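Levansucrase (Bacillus megaterium, PDB 3OM4) belongs to the levansucrase/invertase family, whose members are built on a five-bladed beta-propeller. Local coordinates at residues Thr80-Gln85 against Met180-Asp185; Leu104-Ala109 against Asp185-Val190. The protein carries 1 engineered substitution. All coordinates share one frame; numbering follows the deposited sequence.

Interaction 1. Residues Thr80-Gln85 against Met180-Asp185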
# COMPACT_ATOMS: atom_id res chain seq x y z
N THR A 80 -7.88 -11.47 -16.20
CA THR A 80 -8.55 -12.76 -16.24
C THR A 80 -7.52 -13.79 -16.67
O THR A 80 -6.93 -13.68 -17.76
CB THR A 80 -9.75 -12.77 -17.21
OG1 THR A 80 -10.48 -11.54 -17.09
CG2 THR A 80 -10.68 -13.94 -16.89
N TYR A 81 -7.30 -14.77 -15.81
CA TYR A 81 -6.31 -15.81 -16.07
C TYR A 81 -7.02 -17.14 -16.25
O TYR A 81 -7.49 -17.74 -15.28
CB TYR A 81 -5.30 -15.88 -14.93
CG TYR A 81 -4.18 -16.87 -15.18
CD1 TYR A 81 -3.13 -16.55 -16.04
CD2 TYR A 81 -4.17 -18.12 -14.55
CE1 TYR A 81 -2.10 -17.45 -16.27
CE2 TYR A 81 -3.15 -19.03 -14.78
CZ TYR A 81 -2.12 -18.69 -15.64
OH TYR A 81 -1.10 -19.58 -15.87
N HIS A 82 -7.11 -17.58 -17.50
CA HIS A 82 -7.79 -18.83 -17.85
C HIS A 82 -9.18 -18.92 -17.20
O HIS A 82 -9.55 -19.94 -16.63
CB HIS A 82 -6.92 -20.05 -17.47
CG HIS A 82 -5.70 -20.18 -18.33
ND1 HIS A 82 -4.43 -19.85 -17.89
CD2 HIS A 82 -5.55 -20.59 -19.61
CE1 HIS A 82 -3.56 -20.06 -18.86
NE2 HIS A 82 -4.21 -20.50 -19.92
N GLY A 83 -9.93 -17.82 -17.29
CA GLY A 83 -11.28 -17.73 -16.73
C GLY A 83 -11.36 -17.40 -15.25
O GLY A 83 -12.46 -17.37 -14.68
N TYR A 84 -10.21 -17.14 -14.63
CA TYR A 84 -10.16 -16.89 -13.19
C TYR A 84 -9.72 -15.47 -12.87
O TYR A 84 -8.90 -14.88 -13.57
CB TYR A 84 -9.18 -17.85 -12.51
CG TYR A 84 -9.59 -19.30 -12.56
CD1 TYR A 84 -10.51 -19.82 -11.64
CD2 TYR A 84 -9.06 -20.16 -13.52
CE1 TYR A 84 -10.88 -21.16 -11.69
CE2 TYR A 84 -9.43 -21.50 -13.57
CZ TYR A 84 -10.34 -21.99 -12.65
OH TYR A 84 -10.71 -23.31 -12.70
N GLN A 85 -10.28 -14.92 -11.79
CA GLN A 85 -9.70 -13.75 -11.15
C GLN A 85 -8.76 -14.24 -10.05
O GLN A 85 -9.06 -15.22 -9.37
CB GLN A 85 -10.79 -12.84 -10.58
CG GLN A 85 -11.55 -12.04 -11.65
CD GLN A 85 -12.65 -11.17 -11.08
OE1 GLN A 85 -13.12 -11.38 -9.97
NE2 GLN A 85 -13.08 -10.18 -11.86
N MET A 180 1.99 -21.48 -12.94
CA MET A 180 0.65 -22.01 -12.66
C MET A 180 0.30 -23.17 -13.58
O MET A 180 0.79 -23.25 -14.70
CB MET A 180 -0.41 -20.92 -12.85
CG MET A 180 -0.13 -19.60 -12.15
SD MET A 180 -0.27 -19.70 -10.36
CE MET A 180 -2.03 -19.94 -10.13
N SER A 181 -0.56 -24.06 -13.09
CA SER A 181 -1.16 -25.10 -13.93
C SER A 181 -2.61 -25.33 -13.55
O SER A 181 -3.09 -24.81 -12.53
CB SER A 181 -0.36 -26.41 -13.84
OG SER A 181 -0.48 -27.02 -12.56
N GLN A 182 -3.32 -26.09 -14.37
CA GLN A 182 -4.71 -26.46 -14.10
C GLN A 182 -4.83 -27.99 -14.00
O GLN A 182 -4.90 -28.66 -15.03
CB GLN A 182 -5.63 -25.92 -15.19
CG GLN A 182 -5.82 -24.41 -15.17
CD GLN A 182 -6.43 -23.88 -16.45
OE1 GLN A 182 -5.75 -23.71 -17.46
NE2 GLN A 182 -7.73 -23.62 -16.41
N PRO A 183 -4.84 -28.53 -12.77
CA PRO A 183 -4.96 -29.98 -12.57
C PRO A 183 -6.32 -30.53 -13.02
O PRO A 183 -6.41 -31.70 -13.39
CB PRO A 183 -4.78 -30.15 -11.05
CG PRO A 183 -5.06 -28.82 -10.47
CD PRO A 183 -4.66 -27.81 -11.49
N ASN A 184 -7.34 -29.68 -12.97
CA ASN A 184 -8.66 -29.99 -13.53
C ASN A 184 -9.41 -28.71 -13.94
O ASN A 184 -8.85 -27.61 -13.86
CB ASN A 184 -9.50 -30.85 -12.57
CG ASN A 184 -9.82 -30.14 -11.26
OD1 ASN A 184 -10.19 -28.96 -11.24
ND2 ASN A 184 -9.71 -30.87 -10.15
N ASP A 185 -10.66 -28.87 -14.36
CA ASP A 185 -11.49 -27.75 -14.85
C ASP A 185 -11.82 -26.66 -13.82
O ASP A 185 -12.17 -25.54 -14.19
CB ASP A 185 -12.79 -28.28 -15.46
CG ASP A 185 -12.65 -28.60 -16.94
OD1 ASP A 185 -12.11 -29.68 -17.27
OD2 ASP A 185 -13.11 -27.79 -17.77
O HOH W 1 -9.36 -22.67 -18.44
O HOH W 2 -9.04 -24.94 -13.87
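Tyr81 meets Met180 at the far end of its ring. Its OH lies 3.4 Å from Met180 CB, and CE2 is 3.8 Å from the same carbon. CG of Tyr81 is anti to the backbone N (chi1 -176°), which carries the ring across toward strand 170-184. Val156 also touches both side chains.

His82 comes next and is exposed. Its ND1 sits over the centre of the Tyr81 ring. Gln182 OE1 lies over a face of the imidazole, offset toward the rim and 3.6 Å from His82 CG. The ring and amide planes are 40° apart. A water links the same two residues: it donates to His82 O and accepts from Gln182 NE2 at 2.8 Å.

Tyr84 places its ring edge against Gln182, with CE2 3.9 Å from NE2. The amide stands nearly upright to this ring, at 83°. A second water ties the polar ends together. It is 2.6 Å from Tyr84 OH, accepts from Gln182 NE2, and donates to Asn184 O at 2.7 Å. Tyr84 OH is also hydrogen-bonded to Lys108 NZ.

Tyr81 to Tyr84 form a type I' turn, with His82 and Gly83 both at positive phi. Mutual backbone bonds between Tyr81 and Tyr84 close it, as in a two-residue beta hairpin.

Interaction 2. Residues Leu104-Ala109 against Asp185-Val190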
# COMPACT_ATOMS: atom_id res chain seq x y z
N LEU A 104 -2.16 -17.33 -2.68
CA LEU A 104 -2.84 -17.08 -3.94
C LEU A 104 -4.26 -17.61 -3.87
O LEU A 104 -4.48 -18.82 -3.78
CB LEU A 104 -2.07 -17.71 -5.11
CG LEU A 104 -2.41 -17.26 -6.54
CD1 LEU A 104 -1.20 -17.47 -7.44
CD2 LEU A 104 -3.64 -17.98 -7.11
N PHE A 105 -5.22 -16.69 -3.89
CA PHE A 105 -6.64 -17.04 -3.95
C PHE A 105 -7.15 -16.82 -5.36
O PHE A 105 -6.65 -15.95 -6.08
CB PHE A 105 -7.46 -16.19 -2.97
CG PHE A 105 -7.17 -16.48 -1.52
CD1 PHE A 105 -7.89 -17.47 -0.85
CD2 PHE A 105 -6.20 -15.76 -0.83
CE1 PHE A 105 -7.64 -17.74 0.49
CE2 PHE A 105 -5.94 -16.03 0.51
CZ PHE A 105 -6.66 -17.02 1.18
N TYR A 106 -8.14 -17.61 -5.76
CA TYR A 106 -8.70 -17.51 -7.11
C TYR A 106 -10.20 -17.82 -7.15
O TYR A 106 -10.72 -18.55 -6.31
CB TYR A 106 -7.94 -18.41 -8.09
CG TYR A 106 -8.03 -19.89 -7.80
CD1 TYR A 106 -8.90 -20.70 -8.53
CD2 TYR A 106 -7.26 -20.48 -6.79
CE1 TYR A 106 -9.00 -22.06 -8.27
CE2 TYR A 106 -7.35 -21.84 -6.53
CZ TYR A 106 -8.22 -22.62 -7.27
OH TYR A 106 -8.32 -23.97 -7.02
N LYS A 107 -10.87 -17.27 -8.15
CA LYS A 107 -12.32 -17.36 -8.26
C LYS A 107 -12.72 -17.33 -9.73
O LYS A 107 -12.19 -16.53 -10.50
CB LYS A 107 -12.97 -16.19 -7.50
CG LYS A 107 -14.49 -16.06 -7.65
CD LYS A 107 -15.04 -14.78 -7.00
CE LYS A 107 -14.63 -13.50 -7.75
NZ LYS A 107 -15.17 -13.42 -9.14
N LYS A 108 -13.64 -18.21 -10.11
CA LYS A 108 -14.25 -18.16 -11.44
C LYS A 108 -14.75 -16.74 -11.69
O LYS A 108 -15.45 -16.17 -10.85
CB LYS A 108 -15.40 -19.17 -11.55
CG LYS A 108 -14.96 -20.63 -11.53
CD LYS A 108 -14.45 -21.08 -12.89
CE LYS A 108 -14.02 -22.54 -12.87
NZ LYS A 108 -13.29 -22.90 -14.12
N ALA A 109 -14.38 -16.17 -12.83
CA ALA A 109 -14.64 -14.76 -13.14
C ALA A 109 -16.08 -14.32 -12.87
O ALA A 109 -16.32 -13.18 -12.46
CB ALA A 109 -14.24 -14.44 -14.57
N ASP A 185 -10.66 -28.87 -14.36
CA ASP A 185 -11.49 -27.75 -14.85
C ASP A 185 -11.82 -26.66 -13.82
O ASP A 185 -12.17 -25.54 -14.19
CB ASP A 185 -12.79 -28.28 -15.46
CG ASP A 185 -12.65 -28.60 -16.94
OD1 ASP A 185 -12.11 -29.68 -17.27
OD2 ASP A 185 -13.11 -27.79 -17.77
N ASN A 186 -11.71 -26.99 -12.53
CA ASN A 186 -12.10 -26.05 -11.47
C ASN A 186 -11.00 -25.69 -10.46
O ASN A 186 -11.28 -25.07 -9.43
CB ASN A 186 -13.35 -26.57 -10.74
CG ASN A 186 -13.13 -27.90 -10.05
OD1 ASN A 186 -12.39 -28.00 -9.07
ND2 ASN A 186 -13.79 -28.94 -10.54
N THR A 187 -9.76 -26.06 -10.77
CA THR A 187 -8.63 -25.84 -9.86
C THR A 187 -7.45 -25.14 -10.54
O THR A 187 -7.12 -25.44 -11.69
CB THR A 187 -8.15 -27.17 -9.21
OG1 THR A 187 -9.27 -27.90 -8.72
CG2 THR A 187 -7.17 -26.91 -8.06
N LEU A 188 -6.85 -24.19 -9.83
CA LEU A 188 -5.56 -23.62 -10.20
C LEU A 188 -4.52 -24.10 -9.20
O LEU A 188 -4.80 -24.22 -8.01
CB LEU A 188 -5.61 -22.09 -10.20
CG LEU A 188 -6.31 -21.34 -11.34
CD1 LEU A 188 -6.31 -19.86 -11.04
CD2 LEU A 188 -5.63 -21.59 -12.69
N LYS A 189 -3.31 -24.36 -9.69
CA LYS A 189 -2.22 -24.83 -8.85
C LYS A 189 -0.99 -23.94 -9.02
O LYS A 189 -0.67 -23.53 -10.13
CB LYS A 189 -1.86 -26.28 -9.22
CG LYS A 189 -0.73 -26.89 -8.39
CD LYS A 189 -0.25 -28.19 -9.00
CE LYS A 189 0.96 -28.74 -8.25
NZ LYS A 189 1.43 -30.03 -8.83
N VAL A 190 -0.33 -23.63 -7.91
CA VAL A 190 0.99 -23.02 -7.96
C VAL A 190 2.01 -24.15 -8.10
O VAL A 190 2.17 -24.97 -7.20
CB VAL A 190 1.29 -22.16 -6.71
CG1 VAL A 190 2.75 -21.69 -6.71
CG2 VAL A 190 0.35 -20.96 -6.65
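Tyr106 and Leu188 form the tight part of this contact. Leu188 CB sits over the middle of the Tyr106 ring in a CH-pi contact, 3.8 Å from the centroid and almost on the ring normal. Leu188 CD1 continues toward the root of the tyrosine and comes 3.7 Å from Tyr106 CB. The two side chains therefore overlap along their length, running in opposite directions. CG of Tyr106 lies between the backbone N and the carbonyl carbon (chi1 64°), which turns a face of the ring onto Leu188.

The phenol end reaches the backbone of the other strand. Leu188 N donates to Tyr106 OH over 3.2 Å, with an N-H...O angle of 157°. Thr187 CG2 presses on the same oxygen at 3.3 Å. The bond holds the phenol end in place, while Leu188 lies flat against one face of the ring. Further along, Leu104 CD1 meets Val190 CG2 at 3.9 Å, a lighter apolar touch.

The other end is looser and lies nearer solvent. Lys108 bends at chi2 and extends to Asp185, where NZ donates to the main-chain O at 2.9 Å, nearly in line with the C=O bond. Asp185 and Asn186 are both exposed here. Lys108 meets their backbone: besides the bond to Asp185 O, its CE passes Asn186 CA at 4.2 Å.

Strands 104-108 and 187-190 run nearly antiparallel, at 159°, but their axes stay 8.3 Å apart, so side chains fill the gap. Tyr84 of strand 84-92 stacks edge-to-face on Tyr106 and touches Leu188. Strand 118-122 flanks Tyr106 through Lys118 and Ala120, while Met180 of strand 170-184 packs on Leu104.

Each contact takes one strand from each of two neighbouring pairs: 84-92 and 170-184 in interaction 1, 101-108 and 187-200 in interaction 2. All four belong to one mixed sheet. The centres of the contacts are about 5 Å apart. Backbone bonds tie them together: Gln85 with Lys107 on one side, Ser181 with Lys189 on the other. Interaction 2 has the more buried middle and relies on apolar overlap plus direct hydrogen bonds. Interaction 1 lies at the turns. There, exposed His82 and Gln182 meet, and ordered waters make its clear polar links. The two contacts share Asp185, and Tyr84 of interaction 1 neighbours Tyr106 of interaction 2 where they meet.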